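Local coordinates for uncharacterized protein (Bacteroides ovatus CL02T12C04, PDB 6PTM) that probably acts as an exo-carrageenase of glycoside hydrolase family 42, releasing sugars from the ends of carrageenan chains, at residues 258-268 with 370-381. Numbering follows the deposited sequence.
Sequences INHPLARQVNS and RVTEWFSFLKNE
Arg264 meets Glu373 end-on in a two-pronged salt bridge: NH1 lies 3.0 Å from Glu373 OE2 and NH2 2.9 Å from Glu373 OE1. Each oxygen offers its syn lone pair, and the guanidinium and carboxylate planes are only 11° apart. Nearer the backbone of the same side chain, Arg264 CD lies over one face of the Phe377 ring, 3.9 Å from its centroid, a CH-pi contact. Ile258 CG2 lies over one face of the Trp374 indole, 3.4 Å from the centroid of the five-membered ring, also CH-pi, while Leu378 CD1 lies over the opposite face and Asn267 ND2 reaches the rim at CH2. CG1 of Ile258 sits between backbone N and carbonyl carbon (chi1 58°), leaving CG2 for the indole. Arg370 NH2 adds a nearly straight bond to Asn259 OD1 (2.9 Å), and Ser268 OG approaches Glu381 OE1 at 2.8 Å.

In the second shell, Arg264 NE and NH2 both donate to Ile258 O, side-on and close to the guanidinium plane, which restrains the rotation of the group presented to Glu373. With an alanine in place of Arg264, the Glu373 carboxylate would probably lose its charged mate and the face of Phe377 its aliphatic cover. Asn267 ND2 is held by Ala263 O, and a water joins Asn259 ND2 to Glu373 OE1.

The segment axes, 10.7 Å apart, cross at -31°. Helices 261-278 and 358-385 precede neighbouring parallel strands 288-292 and 391-394, consistent with adjacent outer helices of the family's (beta/alpha)8 barrel; helix 310-324 touches Asn259 and Arg370.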
ATOM      1  N   ILE A 258     -19.306  -2.750 -16.610  1.00 15.63           N
ATOM      2  CA  ILE A 258     -18.762  -1.360 -16.722  1.00 15.51           C
ATOM      3  C   ILE A 258     -18.916  -0.819 -18.152  1.00 16.09           C
ATOM      4  O   ILE A 258     -18.792   0.399 -18.341  1.00 14.84           O
ATOM      5  CB  ILE A 258     -17.304  -1.270 -16.236  1.00 16.16           C
ATOM      6  CG1 ILE A 258     -16.362  -2.213 -16.996  1.00 16.98           C
ATOM      7  CG2 ILE A 258     -17.242  -1.486 -14.744  1.00 15.03           C
ATOM      8  CD1 ILE A 258     -14.895  -2.033 -16.653  1.00 16.41           C
ATOM      9  N   ASN A 259     -19.162  -1.668 -19.156  1.00 15.50           N
ATOM     10  CA  ASN A 259     -19.307  -1.182 -20.553  1.00 15.19           C
ATOM     11  C   ASN A 259     -20.793  -1.083 -20.957  1.00 16.87           C
ATOM     12  O   ASN A 259     -21.043  -0.842 -22.146  1.00 16.07           O
ATOM     13  CB  ASN A 259     -18.478  -2.048 -21.504  1.00 14.30           C
ATOM     14  CG  ASN A 259     -17.008  -1.917 -21.212  1.00 14.44           C
ATOM     15  OD1 ASN A 259     -16.356  -2.880 -20.819  1.00 15.44           O
ATOM     16  ND2 ASN A 259     -16.472  -0.720 -21.409  1.00 14.04           N
ATOM     17  N   HIS A 260     -21.752  -1.280 -20.044  1.00 17.54           N
ATOM     18  CA  HIS A 260     -23.205  -1.241 -20.375  1.00 18.42           C
ATOM     19  C   HIS A 260     -23.724   0.185 -20.208  1.00 18.44           C
ATOM     20  O   HIS A 260     -23.449   0.807 -19.178  1.00 18.80           O
ATOM     21  CB  HIS A 260     -23.986  -2.208 -19.502  1.00 19.47           C
ATOM     22  CG  HIS A 260     -25.364  -2.461 -20.013  1.00 19.36           C
ATOM     23  ND1 HIS A 260     -26.320  -1.471 -20.050  1.00 20.34           N
ATOM     24  CD2 HIS A 260     -25.935  -3.579 -20.510  1.00 21.01           C
ATOM     25  CE1 HIS A 260     -27.426  -1.963 -20.571  1.00 21.43           C
ATOM     26  NE2 HIS A 260     -27.226  -3.270 -20.851  1.00 23.19           N
ATOM     27  N   PRO A 261     -24.472   0.765 -21.179  1.00 19.13           N
ATOM     28  CA  PRO A 261     -24.970   2.140 -21.057  1.00 18.82           C
ATOM     29  C   PRO A 261     -25.830   2.382 -19.820  1.00 18.81           C
ATOM     30  O   PRO A 261     -25.805   3.478 -19.349  1.00 17.89           O
ATOM     31  CB  PRO A 261     -25.826   2.376 -22.304  1.00 20.21           C
ATOM     32  CG  PRO A 261     -25.191   1.455 -23.319  1.00 21.95           C
ATOM     33  CD  PRO A 261     -24.745   0.230 -22.524  1.00 21.34           C
ATOM     34  N   LEU A 262     -26.566   1.379 -19.335  1.00 18.67           N
ATOM     35  CA  LEU A 262     -27.463   1.594 -18.191  1.00 19.73           C
ATOM     36  C   LEU A 262     -26.592   1.679 -16.929  1.00 21.58           C
ATOM     37  O   LEU A 262     -26.967   2.394 -15.974  1.00 21.84           O
ATOM     38  CB  LEU A 262     -28.498   0.472 -18.145  1.00 20.62           C
ATOM     39  CG  LEU A 262     -29.525   0.598 -17.037  1.00 20.94           C
ATOM     40  CD1 LEU A 262     -30.383   1.824 -17.259  1.00 21.45           C
ATOM     41  CD2 LEU A 262     -30.364  -0.654 -16.952  1.00 22.37           C
ATOM     42  N   ALA A 263     -25.427   1.040 -16.939  1.00 21.47           N
ATOM     43  CA  ALA A 263     -24.468   1.139 -15.820  1.00 21.31           C
ATOM     44  C   ALA A 263     -23.949   2.574 -15.754  1.00 20.53           C
ATOM     45  O   ALA A 263     -23.910   3.149 -14.652  1.00 19.37           O
ATOM     46  CB  ALA A 263     -23.358   0.127 -15.987  1.00 23.00           C
ATOM     47  N   ARG A 264     -23.566   3.144 -16.897  1.00 19.53           N
ATOM     48  CA  ARG A 264     -23.068   4.537 -16.974  1.00 19.41           C
ATOM     49  C   ARG A 264     -24.186   5.543 -16.582  1.00 18.71           C
ATOM     50  O   ARG A 264     -23.880   6.531 -15.853  1.00 15.78           O
ATOM     51  CB  ARG A 264     -22.454   4.786 -18.355  1.00 20.90           C
ATOM     52  CG  ARG A 264     -21.442   3.713 -18.736  1.00 23.19           C
ATOM     53  CD  ARG A 264     -20.035   4.239 -18.888  1.00 24.18           C
ATOM     54  NE  ARG A 264     -19.002   3.191 -18.874  1.00 24.31           N
ATOM     55  CZ  ARG A 264     -17.742   3.398 -19.261  1.00 22.97           C
ATOM     56  NH1 ARG A 264     -17.392   4.584 -19.742  1.00 23.13           N
ATOM     57  NH2 ARG A 264     -16.843   2.429 -19.183  1.00 21.36           N
ATOM     58  N   GLN A 265     -25.425   5.335 -17.031  1.00 19.39           N
ATOM     59  CA  GLN A 265     -26.565   6.203 -16.614  1.00 19.97           C
ATOM     60  C   GLN A 265     -26.658   6.181 -15.073  1.00 19.24           C
ATOM     61  O   GLN A 265     -26.775   7.253 -14.429  1.00 19.03           O
ATOM     62  CB  GLN A 265     -27.880   5.743 -17.257  1.00 20.74           C
ATOM     63  CG  GLN A 265     -29.125   6.465 -16.700  1.00 20.49           C
ATOM     64  CD  GLN A 265     -30.399   5.810 -17.176  1.00 22.74           C
ATOM     65  OE1 GLN A 265     -30.499   5.503 -18.352  1.00 21.48           O
ATOM     66  NE2 GLN A 265     -31.337   5.514 -16.268  1.00 20.59           N
ATOM     67  N   VAL A 266     -26.606   4.998 -14.486  1.00 17.97           N
ATOM     68  CA  VAL A 266     -26.888   4.834 -13.035  1.00 19.62           C
ATOM     69  C   VAL A 266     -25.761   5.510 -12.244  1.00 19.30           C
ATOM     70  O   VAL A 266     -26.053   6.282 -11.288  1.00 18.27           O
ATOM     71  CB  VAL A 266     -27.120   3.356 -12.641  1.00 18.62           C
ATOM     72  CG1 VAL A 266     -27.110   3.185 -11.133  1.00 19.71           C
ATOM     73  CG2 VAL A 266     -28.421   2.798 -13.217  1.00 18.63           C
ATOM     74  N   ASN A 267     -24.510   5.258 -12.625  1.00 17.95           N
ATOM     75  CA  ASN A 267     -23.361   5.883 -11.934  1.00 18.31           C
ATOM     76  C   ASN A 267     -23.439   7.407 -12.088  1.00 16.61           C
ATOM     77  O   ASN A 267     -23.227   8.083 -11.081  1.00 16.15           O
ATOM     78  CB  ASN A 267     -22.037   5.284 -12.413  1.00 17.67           C
ATOM     79  CG  ASN A 267     -21.796   3.951 -11.755  1.00 17.69           C
ATOM     80  OD1 ASN A 267     -21.191   3.867 -10.684  1.00 21.13           O
ATOM     81  ND2 ASN A 267     -22.303   2.901 -12.363  1.00 15.63           N
ATOM     82  N   SER A 268     -23.701   7.921 -13.289  1.00 16.11           N
ATOM     83  CA  SER A 268     -23.864   9.377 -13.570  1.00 16.88           C
ATOM     84  C   SER A 268     -24.970   9.942 -12.663  1.00 15.85           C
ATOM     85  O   SER A 268     -24.762  11.001 -12.061  1.00 15.24           O
ATOM     86  CB  SER A 268     -24.132   9.639 -15.029  1.00 18.63           C
ATOM     87  OG  SER A 268     -22.945   9.388 -15.781  1.00 22.13           O
ATOM     88  N   ARG A 370      -9.682  -0.693 -20.803  1.00 14.13           N
ATOM     89  CA  ARG A 370     -11.117  -0.366 -20.617  1.00 14.62           C
ATOM     90  C   ARG A 370     -11.385  -0.160 -19.129  1.00 13.78           C
ATOM     91  O   ARG A 370     -12.343   0.544 -18.777  1.00 13.20           O
ATOM     92  CB  ARG A 370     -12.058  -1.432 -21.181  1.00 16.84           C
ATOM     93  CG  ARG A 370     -11.920  -2.802 -20.536  1.00 16.20           C
ATOM     94  CD  ARG A 370     -13.248  -3.369 -20.165  1.00 16.69           C
ATOM     95  NE  ARG A 370     -13.075  -4.663 -19.515  1.00 15.81           N
ATOM     96  CZ  ARG A 370     -14.080  -5.423 -19.082  1.00 15.62           C
ATOM     97  NH1 ARG A 370     -13.807  -6.579 -18.498  1.00 14.39           N
ATOM     98  NH2 ARG A 370     -15.342  -5.049 -19.273  1.00 15.66           N
ATOM     99  N   VAL A 371     -10.604  -0.817 -18.274  1.00 13.00           N
ATOM    100  CA  VAL A 371     -10.783  -0.609 -16.816  1.00 13.48           C
ATOM    101  C   VAL A 371     -10.275   0.786 -16.471  1.00 12.50           C
ATOM    102  O   VAL A 371     -10.962   1.499 -15.740  1.00 11.88           O
ATOM    103  CB  VAL A 371     -10.104  -1.723 -15.993  1.00 13.03           C
ATOM    104  CG1 VAL A 371      -9.997  -1.331 -14.530  1.00 12.49           C
ATOM    105  CG2 VAL A 371     -10.862  -3.036 -16.174  1.00 13.33           C
ATOM    106  N   THR A 372      -9.084   1.157 -16.971  1.00 12.90           N
ATOM    107  CA  THR A 372      -8.560   2.531 -16.799  1.00 12.67           C
ATOM    108  C   THR A 372      -9.629   3.549 -17.254  1.00 12.82           C
ATOM    109  O   THR A 372      -9.891   4.547 -16.511  1.00 12.49           O
ATOM    110  CB  THR A 372      -7.228   2.687 -17.540  1.00 12.60           C
ATOM    111  OG1 THR A 372      -6.254   1.760 -17.045  1.00 11.92           O
ATOM    112  CG2 THR A 372      -6.737   4.108 -17.472  1.00 13.20           C
ATOM    113  N   GLU A 373     -10.211   3.349 -18.432  1.00 13.20           N
ATOM    114  CA  GLU A 373     -11.247   4.278 -18.992  1.00 14.70           C
ATOM    115  C   GLU A 373     -12.458   4.358 -18.035  1.00 13.95           C
ATOM    116  O   GLU A 373     -12.997   5.471 -17.794  1.00 14.32           O
ATOM    117  CB  GLU A 373     -11.617   3.851 -20.411  1.00 16.19           C
ATOM    118  CG  GLU A 373     -12.605   4.798 -21.092  1.00 18.90           C
ATOM    119  CD  GLU A 373     -14.059   4.658 -20.677  1.00 21.56           C
ATOM    120  OE1 GLU A 373     -14.509   3.517 -20.419  1.00 21.94           O
ATOM    121  OE2 GLU A 373     -14.748   5.702 -20.621  1.00 27.52           O
ATOM    122  N   TRP A 374     -12.855   3.233 -17.452  1.00 13.47           N
ATOM    123  CA  TRP A 374     -14.003   3.184 -16.528  1.00 13.65           C
ATOM    124  C   TRP A 374     -13.725   4.103 -15.336  1.00 13.64           C
ATOM    125  O   TRP A 374     -14.591   4.912 -14.970  1.00 14.72           O
ATOM    126  CB  TRP A 374     -14.261   1.725 -16.139  1.00 14.79           C
ATOM    127  CG  TRP A 374     -15.056   1.540 -14.882  1.00 16.00           C
ATOM    128  CD1 TRP A 374     -14.625   1.039 -13.684  1.00 16.04           C
ATOM    129  CD2 TRP A 374     -16.439   1.855 -14.716  1.00 17.79           C
ATOM    130  NE1 TRP A 374     -15.655   1.004 -12.789  1.00 16.91           N
ATOM    131  CE2 TRP A 374     -16.772   1.522 -13.384  1.00 17.83           C
ATOM    132  CE3 TRP A 374     -17.423   2.376 -15.566  1.00 18.21           C
ATOM    133  CZ2 TRP A 374     -18.064   1.672 -12.895  1.00 17.95           C
ATOM    134  CZ3 TRP A 374     -18.702   2.508 -15.082  1.00 18.79           C
ATOM    135  CH2 TRP A 374     -19.006   2.183 -13.759  1.00 18.73           C
ATOM    136  N   PHE A 375     -12.540   3.987 -14.745  1.00 13.05           N
ATOM    137  CA  PHE A 375     -12.157   4.787 -13.562  1.00 12.98           C
ATOM    138  C   PHE A 375     -11.986   6.247 -13.974  1.00 13.35           C
ATOM    139  O   PHE A 375     -12.324   7.113 -13.121  1.00 13.14           O
ATOM    140  CB  PHE A 375     -10.937   4.180 -12.868  1.00 12.54           C
ATOM    141  CG  PHE A 375     -11.296   2.965 -12.066  1.00 12.52           C
ATOM    142  CD1 PHE A 375     -12.211   3.054 -11.035  1.00 12.13           C
ATOM    143  CD2 PHE A 375     -10.772   1.724 -12.375  1.00 12.14           C
ATOM    144  CE1 PHE A 375     -12.554   1.934 -10.306  1.00 12.91           C
ATOM    145  CE2 PHE A 375     -11.127   0.604 -11.649  1.00 12.54           C
ATOM    146  CZ  PHE A 375     -12.040   0.702 -10.639  1.00 12.68           C
ATOM    147  N   SER A 376     -11.526   6.521 -15.196  1.00 13.04           N
ATOM    148  CA  SER A 376     -11.504   7.885 -15.762  1.00 15.40           C
ATOM    149  C   SER A 376     -12.930   8.444 -15.857  1.00 14.69           C
ATOM    150  O   SER A 376     -13.125   9.613 -15.458  1.00 16.49           O
ATOM    151  CB  SER A 376     -10.776   7.965 -17.096  1.00 17.75           C
ATOM    152  OG  SER A 376      -9.390   7.701 -16.900  1.00 22.19           O
ATOM    153  N   PHE A 377     -13.882   7.669 -16.376  1.00 15.10           N
ATOM    154  CA  PHE A 377     -15.320   8.054 -16.441  1.00 15.89           C
ATOM    155  C   PHE A 377     -15.811   8.408 -15.030  1.00 15.96           C
ATOM    156  O   PHE A 377     -16.337   9.506 -14.850  1.00 16.59           O
ATOM    157  CB  PHE A 377     -16.178   6.956 -17.085  1.00 16.84           C
ATOM    158  CG  PHE A 377     -17.661   7.076 -16.829  1.00 17.23           C
ATOM    159  CD1 PHE A 377     -18.429   8.017 -17.507  1.00 17.53           C
ATOM    160  CD2 PHE A 377     -18.280   6.256 -15.893  1.00 18.27           C
ATOM    161  CE1 PHE A 377     -19.782   8.160 -17.227  1.00 17.49           C
ATOM    162  CE2 PHE A 377     -19.635   6.401 -15.613  1.00 19.80           C
ATOM    163  CZ  PHE A 377     -20.379   7.360 -16.274  1.00 18.69           C
ATOM    164  N   LEU A 378     -15.620   7.555 -14.025  1.00 14.86           N
ATOM    165  CA  LEU A 378     -16.152   7.843 -12.655  1.00 14.78           C
ATOM    166  C   LEU A 378     -15.559   9.154 -12.124  1.00 14.80           C
ATOM    167  O   LEU A 378     -16.320   9.992 -11.622  1.00 14.26           O
ATOM    168  CB  LEU A 378     -15.828   6.679 -11.706  1.00 14.36           C
ATOM    169  CG  LEU A 378     -16.631   5.405 -11.933  1.00 14.00           C
ATOM    170  CD1 LEU A 378     -16.194   4.322 -10.947  1.00 13.78           C
ATOM    171  CD2 LEU A 378     -18.157   5.645 -11.847  1.00 13.37           C
ATOM    172  N   LYS A 379     -14.241   9.320 -12.226  1.00 14.58           N
ATOM    173  CA  LYS A 379     -13.525  10.544 -11.809  1.00 15.01           C
ATOM    174  C   LYS A 379     -14.062  11.760 -12.573  1.00 16.54           C
ATOM    175  O   LYS A 379     -14.354  12.791 -11.900  1.00 15.94           O
ATOM    176  CB  LYS A 379     -12.014  10.422 -12.019  1.00 15.79           C
ATOM    177  CG  LYS A 379     -11.254  11.721 -11.797  1.00 16.14           C
ATOM    178  CD  LYS A 379      -9.765  11.658 -12.044  1.00 18.33           C
ATOM    179  CE  LYS A 379      -9.411  11.147 -13.422  1.00 21.42           C
ATOM    180  NZ  LYS A 379      -7.982  11.411 -13.749  1.00 22.58           N
ATOM    181  N   ASN A 380     -14.251  11.668 -13.893  1.00 16.69           N
ATOM    182  CA  ASN A 380     -14.726  12.850 -14.672  1.00 18.90           C
ATOM    183  C   ASN A 380     -16.159  13.191 -14.256  1.00 17.99           C
ATOM    184  O   ASN A 380     -16.439  14.381 -14.142  1.00 16.98           O
ATOM    185  CB  ASN A 380     -14.565  12.718 -16.185  1.00 19.22           C
ATOM    186  CG  ASN A 380     -13.118  12.499 -16.570  1.00 22.20           C
ATOM    187  OD1 ASN A 380     -12.194  12.963 -15.881  1.00 23.52           O
ATOM    188  ND2 ASN A 380     -12.909  11.728 -17.631  1.00 25.23           N
ATOM    189  N   GLU A 381     -17.000  12.217 -13.900  1.00 17.68           N
ATOM    190  CA  GLU A 381     -18.367  12.519 -13.393  1.00 17.43           C
ATOM    191  C   GLU A 381     -18.290  13.253 -12.051  1.00 17.18           C
ATOM    192  O   GLU A 381     -18.965  14.308 -11.938  1.00 17.64           O
ATOM    193  CB  GLU A 381     -19.263  11.284 -13.321  1.00 17.08           C
ATOM    194  CG  GLU A 381     -19.532  10.685 -14.688  1.00 18.67           C
ATOM    195  CD  GLU A 381     -20.298  11.600 -15.634  1.00 18.92           C
ATOM    196  OE1 GLU A 381     -21.484  11.802 -15.404  1.00 21.74           O
ATOM    197  OE2 GLU A 381     -19.666  12.211 -16.516  1.00 21.57           O
TER
HETATM  198  O   HOH W   1     -14.087   0.956 -20.564  1.00 16.88           O
HETATM  199  O   HOH W   2     -22.997  12.754 -13.612  1.00 23.57           O